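Side-chain contacts in sensory box/GGDEF family protein (Caulobacter crescentus, PDB 4YME), which probably takes part in turnover of the bacterial second messenger cyclic di-GMP, this chain being the GGDEF (diguanylate cyclase-type) domain of a longer membrane protein: residues N14-R19 against I86-A91; A22-V27 against E32-I37; D57-E62 against A112-D117; E101-L106 against L127-Y132. All coordinates share one frame; numbering follows the deposited sequence. Where two conformers were deposited one is given.

Interaction 1 (N14-R19 against I86-A91)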
loop_
_atom_site.group_PDB
_atom_site.type_symbol
_atom_site.label_atom_id
_atom_site.label_comp_id
_atom_site.label_asym_id
_atom_site.label_seq_id
_atom_site.Cartn_x
_atom_site.Cartn_y
_atom_site.Cartn_z
ATOM N N ASN A 14 -8.624 -10.611 1.790
ATOM C CA ASN A 14 -9.116 -11.436 2.942
ATOM C C ASN A 14 -8.182 -11.306 4.126
ATOM O O ASN A 14 -8.588 -10.991 5.265
ATOM C CB ASN A 14 -9.215 -12.948 2.562
ATOM C CG ASN A 14 -9.198 -13.907 3.805
ATOM O OD1 ASN A 14 -9.925 -13.694 4.786
ATOM N ND2 ASN A 14 -8.358 -14.965 3.744
ATOM N N SER A 15 -6.900 -11.609 3.885
ATOM C CA SER A 15 -5.940 -11.643 5.003
ATOM C C SER A 15 -5.613 -10.249 5.478
ATOM O O SER A 15 -5.448 -10.048 6.653
ATOM C CB SER A 15 -4.669 -12.427 4.718
ATOM O OG SER A 15 -4.039 -12.017 3.528
ATOM N N LEU A 16 -5.612 -9.264 4.586
ATOM C CA LEU A 16 -5.500 -7.884 5.015
ATOM C C LEU A 16 -6.570 -7.485 6.021
ATOM O O LEU A 16 -6.295 -6.930 7.092
ATOM C CB LEU A 16 -5.554 -6.940 3.781
ATOM C CG LEU A 16 -5.775 -5.464 4.102
ATOM C CD1 LEU A 16 -4.514 -4.983 4.797
ATOM C CD2 LEU A 16 -6.133 -4.672 2.821
ATOM N N GLN A 17 -7.816 -7.763 5.667
ATOM C CA GLN A 17 -8.928 -7.354 6.538
ATOM C C GLN A 17 -8.801 -8.051 7.897
ATOM O O GLN A 17 -8.983 -7.411 8.948
ATOM C CB GLN A 17 -10.253 -7.725 5.861
ATOM C CG GLN A 17 -11.487 -7.231 6.633
ATOM C CD GLN A 17 -11.872 -8.140 7.826
ATOM O OE1 GLN A 17 -11.570 -9.365 7.849
ATOM N NE2 GLN A 17 -12.533 -7.529 8.839
HETATM N N MSE A 18 -8.429 -9.338 7.901
HETATM C CA MSE A 18 -8.321 -10.092 9.179
HETATM C C MSE A 18 -7.198 -9.523 10.060
HETATM O O MSE A 18 -7.341 -9.343 11.259
HETATM C CB MSE A 18 -8.015 -11.558 8.956
HETATM C CG MSE A 18 -9.105 -12.260 8.278
HETATM SE SE MSE A 18 -8.715 -14.146 7.952
HETATM C CE MSE A 18 -6.864 -14.271 7.426
ATOM N N ARG A 19 -6.068 -9.272 9.440
ATOM C CA ARG A 19 -4.906 -8.789 10.184
ATOM C C ARG A 19 -5.088 -7.339 10.649
ATOM O O ARG A 19 -4.645 -6.986 11.728
ATOM C CB ARG A 19 -3.629 -8.990 9.383
ATOM C CG ARG A 19 -3.175 -10.479 9.348
ATOM C CD ARG A 19 -1.813 -10.619 8.718
ATOM N NE ARG A 19 -0.795 -9.977 9.567
ATOM C CZ ARG A 19 0.511 -9.938 9.296
ATOM N NH1 ARG A 19 0.965 -10.488 8.183
ATOM N NH2 ARG A 19 1.349 -9.325 10.105
ATOM N N ILE A 86 -1.991 -1.917 -0.280
ATOM C CA ILE A 86 -2.240 -1.362 1.030
ATOM C C ILE A 86 -1.076 -1.713 1.921
ATOM O O ILE A 86 -0.599 -2.874 1.933
ATOM C CB ILE A 86 -3.513 -1.931 1.662
ATOM C CG1 ILE A 86 -4.729 -1.613 0.842
ATOM C CG2 ILE A 86 -3.649 -1.509 3.135
ATOM C CD1 ILE A 86 -5.266 -0.332 1.089
ATOM N N VAL A 87 -0.625 -0.744 2.708
ATOM C CA VAL A 87 0.336 -0.997 3.774
ATOM C C VAL A 87 -0.302 -0.608 5.074
ATOM O O VAL A 87 -0.903 0.468 5.207
ATOM C CB VAL A 87 1.645 -0.202 3.573
ATOM C CG1 VAL A 87 2.498 -0.285 4.803
ATOM C CG2 VAL A 87 2.371 -0.674 2.308
ATOM N N VAL A 88 -0.233 -1.509 6.046
ATOM C CA VAL A 88 -0.658 -1.230 7.404
ATOM C C VAL A 88 0.550 -1.071 8.283
ATOM O O VAL A 88 1.369 -1.976 8.392
ATOM C CB VAL A 88 -1.618 -2.323 7.937
ATOM C CG1 VAL A 88 -1.974 -2.039 9.391
ATOM C CG2 VAL A 88 -2.837 -2.487 7.064
ATOM N N GLN A 89 0.658 0.116 8.895
ATOM C CA GLN A 89 1.792 0.461 9.747
ATOM C C GLN A 89 1.358 0.412 11.209
ATOM O O GLN A 89 0.428 1.080 11.610
ATOM C CB GLN A 89 2.231 1.891 9.440
ATOM C CG GLN A 89 3.425 2.273 10.283
ATOM C CD GLN A 89 3.665 3.790 10.250
ATOM O OE1 GLN A 89 2.721 4.600 10.391
ATOM N NE2 GLN A 89 4.893 4.152 10.081
ATOM N N ILE A 90 2.074 -0.407 11.987
ATOM C CA ILE A 90 1.994 -0.382 13.442
ATOM C C ILE A 90 3.318 0.159 13.955
ATOM O O ILE A 90 4.374 -0.379 13.666
ATOM C CB ILE A 90 1.746 -1.771 14.021
ATOM C CG1 ILE A 90 0.386 -2.316 13.624
ATOM C CG2 ILE A 90 1.799 -1.713 15.549
ATOM C CD1 ILE A 90 0.116 -3.796 13.933
ATOM N N ALA A 91 3.235 1.211 14.757
ATOM C CA ALA A 91 4.455 1.923 15.170
ATOM C C ALA A 91 4.223 2.655 16.478
ATOM O O ALA A 91 3.237 2.425 17.132
ATOM C CB ALA A 91 4.873 2.889 14.086
#
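L16 reaches I86 and V88 because its first torsion sets CG opposite the backbone N (chi1 166°), swinging the isobutyl fork out from the helix and down onto the strand. On the strand, CG2 of V88, standing beside the backbone N, is the branch that meets L16 CD1, while I86 bends at its second torsion (chi2 -83°), carrying its CD1 methyl away from L16 and presenting CG1, CB and CG2 instead. The two methyls of the leucine divide the work. L16 CD1 settles between two branches, 3.8 Å from V88 CG2 and 3.9 Å from I86 CG2. L16 CD2 lies over the isoleucine, 3.9 Å from I86 CG1, and the two side chains meet at about a right angle. Each type suits its place: valine and isoleucine, branched at CB, fit an extended strand and offer a broad apolar surface close to the backbone, whereas leucine branches one carbon later and can span the distance from a helix. An alanine here would remove both methyls and would probably leave V88 CG2 and the flank of I86 facing a gap beneath the helix. The contact is wholly apolar and buried. V87, between the two strand residues, points to the other face of the sheet, where it meets I39 and V71. Helix 13-30 also spans onto strand 76-81, where L16 touches A78 and L80 and R19 makes a cation-pi contact with F76, while I86 packs beside V36 and C38, and V88 beside L34, all of strand 33-41.

Interaction 2 (A22-V27 against E32-I37)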
loop_
_atom_site.group_PDB
_atom_site.type_symbol
_atom_site.label_atom_id
_atom_site.label_comp_id
_atom_site.label_asym_id
_atom_site.label_seq_id
_atom_site.Cartn_x
_atom_site.Cartn_y
_atom_site.Cartn_z
ATOM N N ALA A 22 -7.384 -7.407 13.655
ATOM C CA ALA A 22 -6.618 -7.847 14.858
ATOM C C ALA A 22 -5.702 -6.731 15.356
ATOM O O ALA A 22 -5.526 -6.527 16.566
ATOM C CB ALA A 22 -5.839 -9.100 14.555
ATOM N N ALA A 23 -5.114 -5.982 14.421
ATOM C CA ALA A 23 -4.204 -4.884 14.752
ATOM C C ALA A 23 -4.935 -3.803 15.524
ATOM O O ALA A 23 -4.364 -3.219 16.436
ATOM C CB ALA A 23 -3.580 -4.297 13.478
ATOM N N ILE A 24 -6.183 -3.519 15.171
ATOM C CA ILE A 24 -6.966 -2.532 15.904
ATOM C C ILE A 24 -7.055 -2.949 17.385
ATOM O O ILE A 24 -6.858 -2.134 18.272
ATOM C CB ILE A 24 -8.374 -2.322 15.238
ATOM C CG1 ILE A 24 -8.216 -1.593 13.912
ATOM C CG2 ILE A 24 -9.331 -1.594 16.187
ATOM C CD1 ILE A 24 -9.479 -1.636 13.008
ATOM N N ASP A 25 -7.386 -4.219 17.644
ATOM C CA ASP A 25 -7.481 -4.673 19.028
ATOM C C ASP A 25 -6.122 -4.549 19.751
ATOM O O ASP A 25 -6.069 -4.179 20.923
ATOM C CB ASP A 25 -7.956 -6.108 19.115
ATOM C CG ASP A 25 -9.416 -6.279 18.698
ATOM O OD1 ASP A 25 -10.151 -5.268 18.702
ATOM O OD2 ASP A 25 -9.741 -7.420 18.304
ATOM N N ARG A 26 -5.043 -4.885 19.054
ATOM C CA ARG A 26 -3.716 -4.745 19.607
ATOM C C ARG A 26 -3.391 -3.304 20.044
ATOM O O ARG A 26 -2.973 -3.064 21.188
ATOM C CB ARG A 26 -2.673 -5.308 18.645
ATOM C CG ARG A 26 -1.267 -4.899 18.973
ATOM C CD ARG A 26 -0.254 -5.469 18.019
ATOM N NE ARG A 26 1.014 -4.771 18.137
ATOM C CZ ARG A 26 2.157 -5.246 17.661
ATOM N NH1 ARG A 26 2.207 -6.450 17.076
ATOM N NH2 ARG A 26 3.253 -4.549 17.817
ATOM N N VAL A 27 -3.653 -2.348 19.161
ATOM C CA VAL A 27 -3.206 -1.004 19.415
ATOM C C VAL A 27 -4.165 -0.313 20.404
ATOM O O VAL A 27 -3.752 0.560 21.145
ATOM C CB VAL A 27 -2.965 -0.149 18.146
ATOM C CG1 VAL A 27 -2.029 -0.839 17.188
ATOM C CG2 VAL A 27 -4.226 0.271 17.430
ATOM N N GLU A 32 -0.003 1.766 20.744
ATOM C CA GLU A 32 0.733 1.961 19.489
ATOM C C GLU A 32 -0.126 2.716 18.456
ATOM O O GLU A 32 -1.332 2.744 18.576
ATOM C CB GLU A 32 1.164 0.609 18.905
ATOM C CG GLU A 32 2.206 -0.097 19.711
ATOM C CD GLU A 32 2.271 -1.605 19.449
ATOM O OE1 GLU A 32 1.201 -2.296 19.545
ATOM O OE2 GLU A 32 3.388 -2.116 19.142
ATOM N N SER A 33 0.575 3.300 17.503
ATOM C CA SER A 33 -0.131 3.948 16.396
ATOM C C SER A 33 -0.409 2.948 15.284
ATOM O O SER A 33 0.350 2.000 15.076
ATOM C CB SER A 33 0.632 5.132 15.881
ATOM O OG SER A 33 1.796 4.754 15.287
ATOM N N LEU A 34 -1.524 3.165 14.618
ATOM C CA LEU A 34 -1.947 2.341 13.504
ATOM C C LEU A 34 -2.410 3.246 12.363
ATOM O O LEU A 34 -3.262 4.113 12.569
ATOM C CB LEU A 34 -3.096 1.445 13.945
ATOM C CG LEU A 34 -3.824 0.623 12.898
ATOM C CD1 LEU A 34 -2.912 -0.304 12.292
ATOM C CD2 LEU A 34 -5.092 -0.050 13.577
ATOM N N ALA A 35 -1.852 3.020 11.188
ATOM C CA ALA A 35 -2.175 3.782 9.955
ATOM C C ALA A 35 -2.387 2.840 8.800
ATOM O O ALA A 35 -1.745 1.751 8.743
ATOM C CB ALA A 35 -1.069 4.730 9.588
ATOM N N VAL A 36 -3.279 3.217 7.901
ATOM C CA VAL A 36 -3.550 2.452 6.677
ATOM C C VAL A 36 -3.213 3.345 5.515
ATOM O O VAL A 36 -3.759 4.443 5.393
ATOM C CB VAL A 36 -4.986 1.966 6.626
ATOM C CG1 VAL A 36 -5.326 1.281 5.335
ATOM C CG2 VAL A 36 -5.261 1.080 7.916
ATOM N N ILE A 37 -2.396 2.828 4.613
ATOM C CA ILE A 37 -1.885 3.539 3.473
ATOM C C ILE A 37 -2.328 2.839 2.226
ATOM O O ILE A 37 -1.951 1.685 2.013
ATOM C CB ILE A 37 -0.376 3.656 3.514
ATOM C CG1 ILE A 37 0.083 4.336 4.796
ATOM C CG2 ILE A 37 0.127 4.402 2.303
ATOM C CD1 ILE A 37 1.536 4.278 5.113
#
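E32, just before the strand, meets R26 in a side-on salt bridge. With its chain extended beyond CG, the carboxylate takes R26 NE on E32 OE1 (2.9 Å) and R26 NH2 on E32 OE2 (2.8 Å). Both bonds are nearly straight, at 174° and 173°, both use the syn side, and the two flat groups lie within 17° of coplanar, so the pair resists rotation. A glutamine in place of E32 would probably leave the guanidinium without its opposing charge and keep only part of the paired grip. E32 OE1 also accepts a bond from S30 OG. Nearer the backbone, V27 packs across the start of the strand, its CG1 3.9 Å from E32 CB. L34, the next residue to face the helix, is the apolar anchor: V27 CG2 rests 3.8 Å from L34 CB, I24 CG1 closes to 3.5 Å of L34 CD2, and A23, small enough to let the leucine approach, touches L34 CD1. Further on, V36 turns to L142 and A146 of helix 139-156. Helix 13-30 thus folds back nearly antiparallel on the strand that follows it, 33-41, the first strand of the ferredoxin-like GGDEF fold and an inner one of its four-stranded sheet, between 84-91 and 125-131.

Interaction 3 (D57-E62 against A112-D117)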
loop_
_atom_site.group_PDB
_atom_site.type_symbol
_atom_site.label_atom_id
_atom_site.label_comp_id
_atom_site.label_asym_id
_atom_site.label_seq_id
_atom_site.Cartn_x
_atom_site.Cartn_y
_atom_site.Cartn_z
ATOM N N ASP A 57 2.092 -6.597 -15.164
ATOM C CA ASP A 57 2.438 -7.610 -14.148
ATOM C C ASP A 57 3.827 -7.423 -13.558
ATOM O O ASP A 57 4.029 -7.572 -12.353
ATOM C CB ASP A 57 2.234 -9.031 -14.689
ATOM C CG ASP A 57 0.792 -9.378 -14.889
ATOM O OD1 ASP A 57 -0.134 -8.591 -14.560
ATOM O OD2 ASP A 57 0.569 -10.498 -15.446
ATOM N N ALA A 58 4.787 -7.077 -14.397
ATOM C CA ALA A 58 6.147 -6.844 -13.985
ATOM C C ALA A 58 6.144 -5.660 -12.991
ATOM O O ALA A 58 6.896 -5.704 -12.025
ATOM C CB ALA A 58 7.015 -6.517 -15.229
ATOM N N LEU A 59 5.312 -4.646 -13.253
ATOM C CA LEU A 59 5.200 -3.504 -12.334
ATOM C C LEU A 59 4.724 -3.979 -10.987
ATOM O O LEU A 59 5.222 -3.519 -9.949
ATOM C CB LEU A 59 4.267 -2.372 -12.813
ATOM C CG LEU A 59 4.673 -1.594 -14.064
ATOM C CD1 LEU A 59 3.605 -0.562 -14.372
ATOM C CD2 LEU A 59 5.990 -0.953 -13.944
ATOM N N LEU A 60 3.706 -4.845 -11.029
ATOM C CA LEU A 60 3.121 -5.344 -9.758
ATOM C C LEU A 60 4.118 -6.141 -8.948
ATOM O O LEU A 60 4.232 -5.991 -7.734
ATOM C CB LEU A 60 1.814 -6.086 -9.993
ATOM C CG LEU A 60 0.732 -5.304 -10.763
ATOM C CD1 LEU A 60 -0.484 -6.154 -11.000
ATOM C CD2 LEU A 60 0.367 -4.039 -10.015
ATOM N N VAL A 61 4.854 -7.018 -9.617
ATOM C CA VAL A 61 5.845 -7.887 -8.981
ATOM C C VAL A 61 6.968 -7.073 -8.385
ATOM O O VAL A 61 7.392 -7.302 -7.255
ATOM C CB VAL A 61 6.369 -8.914 -10.018
ATOM C CG1 VAL A 61 7.609 -9.586 -9.531
ATOM C CG2 VAL A 61 5.232 -9.945 -10.251
ATOM N N GLU A 62 7.409 -6.053 -9.108
ATOM C CA GLU A 62 8.506 -5.242 -8.580
ATOM C C GLU A 62 8.000 -4.355 -7.424
ATOM O O GLU A 62 8.715 -4.166 -6.458
ATOM C CB GLU A 62 9.097 -4.398 -9.683
ATOM C CG GLU A 62 10.199 -3.465 -9.234
ATOM C CD GLU A 62 11.408 -4.085 -8.682
ATOM O OE1 GLU A 62 11.620 -5.319 -8.753
ATOM O OE2 GLU A 62 12.215 -3.391 -8.020
ATOM N N ALA A 112 11.419 4.660 -8.830
ATOM C CA ALA A 112 12.419 4.229 -9.851
ATOM C C ALA A 112 11.814 3.324 -10.859
ATOM O O ALA A 112 10.989 2.506 -10.483
ATOM C CB ALA A 112 13.578 3.517 -9.223
ATOM N N PRO A 113 12.177 3.423 -12.126
ATOM C CA PRO A 113 11.565 2.532 -13.138
ATOM C C PRO A 113 11.892 1.054 -12.941
ATOM O O PRO A 113 12.783 0.737 -12.170
ATOM C CB PRO A 113 12.148 3.024 -14.480
ATOM C CG PRO A 113 13.194 3.995 -14.110
ATOM C CD PRO A 113 13.035 4.447 -12.752
ATOM N N VAL A 114 11.230 0.208 -13.710
ATOM C CA VAL A 114 11.527 -1.231 -13.642
ATOM C C VAL A 114 11.901 -1.765 -14.986
ATOM O O VAL A 114 11.262 -1.491 -15.978
ATOM C CB VAL A 114 10.392 -2.040 -13.018
ATOM C CG1 VAL A 114 9.181 -1.956 -13.769
ATOM C CG2 VAL A 114 10.800 -3.541 -12.852
ATOM N N PRO A 115 13.002 -2.565 -15.019
ATOM C CA PRO A 115 13.367 -3.139 -16.313
ATOM C C PRO A 115 12.370 -4.187 -16.764
ATOM O O PRO A 115 11.871 -4.937 -15.939
ATOM C CB PRO A 115 14.743 -3.795 -16.079
ATOM C CG PRO A 115 15.029 -3.667 -14.670
ATOM C CD PRO A 115 13.951 -2.952 -13.960
ATOM N N PHE A 116 12.065 -4.182 -18.045
ATOM C CA PHE A 116 11.169 -5.151 -18.650
ATOM C C PHE A 116 11.510 -5.345 -20.116
ATOM O O PHE A 116 11.425 -4.395 -20.876
ATOM C CB PHE A 116 9.745 -4.663 -18.557
ATOM C CG PHE A 116 8.743 -5.601 -19.149
ATOM C CD1 PHE A 116 8.444 -6.795 -18.521
ATOM C CD2 PHE A 116 8.131 -5.308 -20.340
ATOM C CE1 PHE A 116 7.528 -7.668 -19.079
ATOM C CE2 PHE A 116 7.233 -6.150 -20.893
ATOM C CZ PHE A 116 6.938 -7.357 -20.269
ATOM N N ASP A 117 11.845 -6.587 -20.503
ATOM C CA ASP A 117 11.949 -6.968 -21.949
ATOM C C ASP A 117 12.932 -6.021 -22.676
ATOM O O ASP A 117 12.637 -5.484 -23.760
ATOM C CB ASP A 117 10.532 -6.953 -22.585
ATOM C CG ASP A 117 10.476 -7.536 -24.023
ATOM O OD1 ASP A 117 11.262 -8.451 -24.359
ATOM O OD2 ASP A 117 9.627 -7.055 -24.820
#
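Strand 114-116 passes helix 57-62 at 9.0 Å between axes and an angle of 140°, with the CA atoms of L59 and V114 6.8 Å apart. V114 gives up the most surface to the helix, and its two methyls go to different partners; the residue was modelled in two conformers, and the distances hold for the one given. V114 CG2 lies 3.7 Å from both E62 CB and E62 CG, the two side chains running alongside in opposite senses. The glutamate can serve here because only its aliphatic part touches the valine: a bend at chi2 (62°) takes the carboxylate off to R65 and R66, where OE2 has a salt bridge to each. V114 CG1 comes toward L59 CD2, but the closeness of that approach is doubtful. The strand is the first arm of a small two-stranded antiparallel hairpin, 114-116 with 119-121, an appendage apart from the main sheet of the GGDEF domain, and V114 pairs through its backbone with L121. Farther along, F116 leans on the helix, its CD1 3.6 Å from A58 CB; alanine, with a lone methyl, lets so large a ring come near. The phenylalanine also touches L54 and A55 one turn earlier in helix 53-70.

Interaction 4 (E101-L106 against L127-Y132)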
loop_
_atom_site.group_PDB
_atom_site.type_symbol
_atom_site.label_atom_id
_atom_site.label_comp_id
_atom_site.label_asym_id
_atom_site.label_seq_id
_atom_site.Cartn_x
_atom_site.Cartn_y
_atom_site.Cartn_z
ATOM N N GLU A 101 6.105 9.850 7.637
ATOM C CA GLU A 101 7.493 9.489 7.362
ATOM C C GLU A 101 7.593 8.203 6.497
ATOM O O GLU A 101 8.390 8.095 5.546
ATOM C CB GLU A 101 8.281 9.316 8.640
ATOM C CG GLU A 101 9.807 9.168 8.382
ATOM C CD GLU A 101 10.309 7.724 8.211
ATOM O OE1 GLU A 101 9.585 6.759 8.552
ATOM O OE2 GLU A 101 11.464 7.545 7.734
ATOM N N LEU A 102 6.801 7.213 6.856
ATOM C CA LEU A 102 6.785 6.026 6.045
ATOM C C LEU A 102 6.218 6.328 4.674
ATOM O O LEU A 102 6.728 5.801 3.686
ATOM C CB LEU A 102 5.919 4.978 6.738
ATOM C CG LEU A 102 5.658 3.702 5.913
ATOM C CD1 LEU A 102 6.893 2.940 5.540
ATOM C CD2 LEU A 102 4.614 2.848 6.704
ATOM N N ALA A 103 5.142 7.107 4.602
ATOM C CA ALA A 103 4.526 7.470 3.305
ATOM C C ALA A 103 5.579 8.058 2.355
ATOM O O ALA A 103 5.655 7.743 1.147
ATOM C CB ALA A 103 3.367 8.466 3.489
ATOM N N GLY A 104 6.381 8.957 2.890
ATOM C CA GLY A 104 7.417 9.572 2.078
ATOM C C GLY A 104 8.396 8.540 1.563
ATOM O O GLY A 104 8.770 8.578 0.377
ATOM N N ARG A 105 8.789 7.595 2.418
ATOM C CA ARG A 105 9.744 6.572 2.029
ATOM C C ARG A 105 9.148 5.657 0.947
ATOM O O ARG A 105 9.827 5.271 0.010
ATOM C CB ARG A 105 10.221 5.761 3.222
ATOM C CG ARG A 105 11.295 6.451 4.036
ATOM C CD ARG A 105 11.862 5.524 5.140
ATOM N NE ARG A 105 10.916 5.305 6.230
ATOM C CZ ARG A 105 10.376 4.145 6.605
ATOM N NH1 ARG A 105 10.618 2.998 5.954
ATOM N NH2 ARG A 105 9.552 4.153 7.668
ATOM N N LEU A 106 7.866 5.341 1.090
ATOM C CA LEU A 106 7.176 4.527 0.093
ATOM C C LEU A 106 7.171 5.228 -1.274
ATOM O O LEU A 106 7.446 4.604 -2.309
ATOM C CB LEU A 106 5.743 4.195 0.537
ATOM C CG LEU A 106 5.650 3.238 1.736
ATOM C CD1 LEU A 106 4.253 3.134 2.196
ATOM C CD2 LEU A 106 6.309 1.872 1.409
ATOM N N LEU A 127 -0.520 7.995 -3.060
ATOM C CA LEU A 127 -0.962 7.355 -1.848
ATOM C C LEU A 127 -1.875 8.210 -1.013
ATOM O O LEU A 127 -1.855 9.470 -1.123
ATOM C CB LEU A 127 0.157 6.749 -1.053
ATOM C CG LEU A 127 1.235 7.545 -0.469
ATOM C CD1 LEU A 127 0.761 8.278 0.753
ATOM C CD2 LEU A 127 2.332 6.552 -0.046
ATOM N N GLY A 128 -2.696 7.543 -0.227
ATOM C CA GLY A 128 -3.577 8.169 0.756
ATOM C C GLY A 128 -3.424 7.494 2.078
ATOM O O GLY A 128 -3.241 6.254 2.117
ATOM N N VAL A 129 -3.581 8.228 3.149
ATOM C CA VAL A 129 -3.332 7.756 4.495
ATOM C C VAL A 129 -4.567 7.955 5.355
ATOM O O VAL A 129 -5.121 9.072 5.420
ATOM C CB VAL A 129 -2.155 8.501 5.150
ATOM C CG1 VAL A 129 -1.901 7.972 6.598
ATOM C CG2 VAL A 129 -0.904 8.344 4.325
ATOM N N SER A 130 -4.945 6.925 6.092
ATOM C CA SER A 130 -5.950 7.003 7.142
ATOM C C SER A 130 -5.359 6.587 8.462
ATOM O O SER A 130 -4.585 5.615 8.550
ATOM C CB SER A 130 -7.131 6.114 6.820
ATOM O OG SER A 130 -7.593 6.410 5.529
ATOM N N LEU A 131 -5.703 7.297 9.550
ATOM C CA LEU A 131 -5.159 7.045 10.872
ATOM C C LEU A 131 -6.242 6.550 11.801
ATOM O O LEU A 131 -7.377 7.056 11.799
ATOM C CB LEU A 131 -4.588 8.365 11.441
ATOM C CG LEU A 131 -3.533 9.081 10.598
ATOM C CD1 LEU A 131 -3.132 10.450 11.213
ATOM C CD2 LEU A 131 -2.371 8.175 10.408
ATOM N N TYR A 132 -5.942 5.523 12.578
ATOM C CA TYR A 132 -6.811 5.050 13.632
ATOM C C TYR A 132 -6.633 5.951 14.892
ATOM O O TYR A 132 -5.497 6.293 15.207
ATOM C CB TYR A 132 -6.429 3.599 13.993
ATOM C CG TYR A 132 -7.209 3.035 15.160
ATOM C CD1 TYR A 132 -8.477 2.471 14.970
ATOM C CD2 TYR A 132 -6.696 3.045 16.443
ATOM C CE1 TYR A 132 -9.203 1.980 16.031
ATOM C CE2 TYR A 132 -7.441 2.579 17.510
ATOM C CZ TYR A 132 -8.696 2.052 17.296
ATOM O OH TYR A 132 -9.418 1.542 18.360
#
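Apolar contact between A103 and L127 carries most of the meeting of helix and strand. L127 holds CG between its backbone N and carbonyl carbon (chi1 63°), a conformation that turns the fork of the side chain toward the helix. One prong, L127 CD1, comes to 3.8 Å from A103 CB. The other, L127 CD2, lies 3.7 Å from A103 O, a van der Waals contact with the backbone, and reaches as far as L106 CB, at 4.2 Å, one turn further along. Alanine suits this position because its single methyl leaves room for the leucine to touch the helix backbone itself. V129, two residues on and facing the same way, adds a looser contact from CG2 to A103 CB at 4.4 Å.

The charged chemistry stays within the helix and away from the strand. E101 and R105, four residues apart and so on the same side of the helix, form an exposed salt bridge in which R105 NH2 gives a bond of 2.8 Å to E101 OE1, on its syn side, and R105 NE one of 2.8 Å to E101 OE2, met from above the carboxylate plane. A further, weak bond joins R105 NE to E101 OE1.

Segment 101-106 runs almost antiparallel to 127-131, at 163° with 10.0 Å between axes. With the small hairpin 114-121, helix 95-109 makes the connection between strand 84-91 and the edge strand 125-131, two parallel strands with strand 33-41 lying between them: a split beta-alpha-beta crossover, the unit from which ferredoxin-like folds such as the GGDEF domain are built.

Interactions 1 and 2 both belong to helix 13-30, which rests on neighbouring strands 84-91 and 33-41; interaction 1 is purely apolar and buried, whereas interaction 2 adds a salt bridge where helix and strand approach the surface. Interaction 4 grips the same sheet from its opposite face through helix 95-109, is only partly buried, and keeps its ion pair on the helix. Backbone bonds tie the strands of interactions 1, 2 and 4 together, V87 with I37 and V36 with S130 among them. Interaction 3 stands apart, its centre about 24 Å from that of interaction 1, and attaches a small hairpin to helix 53-70; it is partly buried, through apolar side chains and the aliphatic part of a glutamate whose carboxylate is engaged elsewhere.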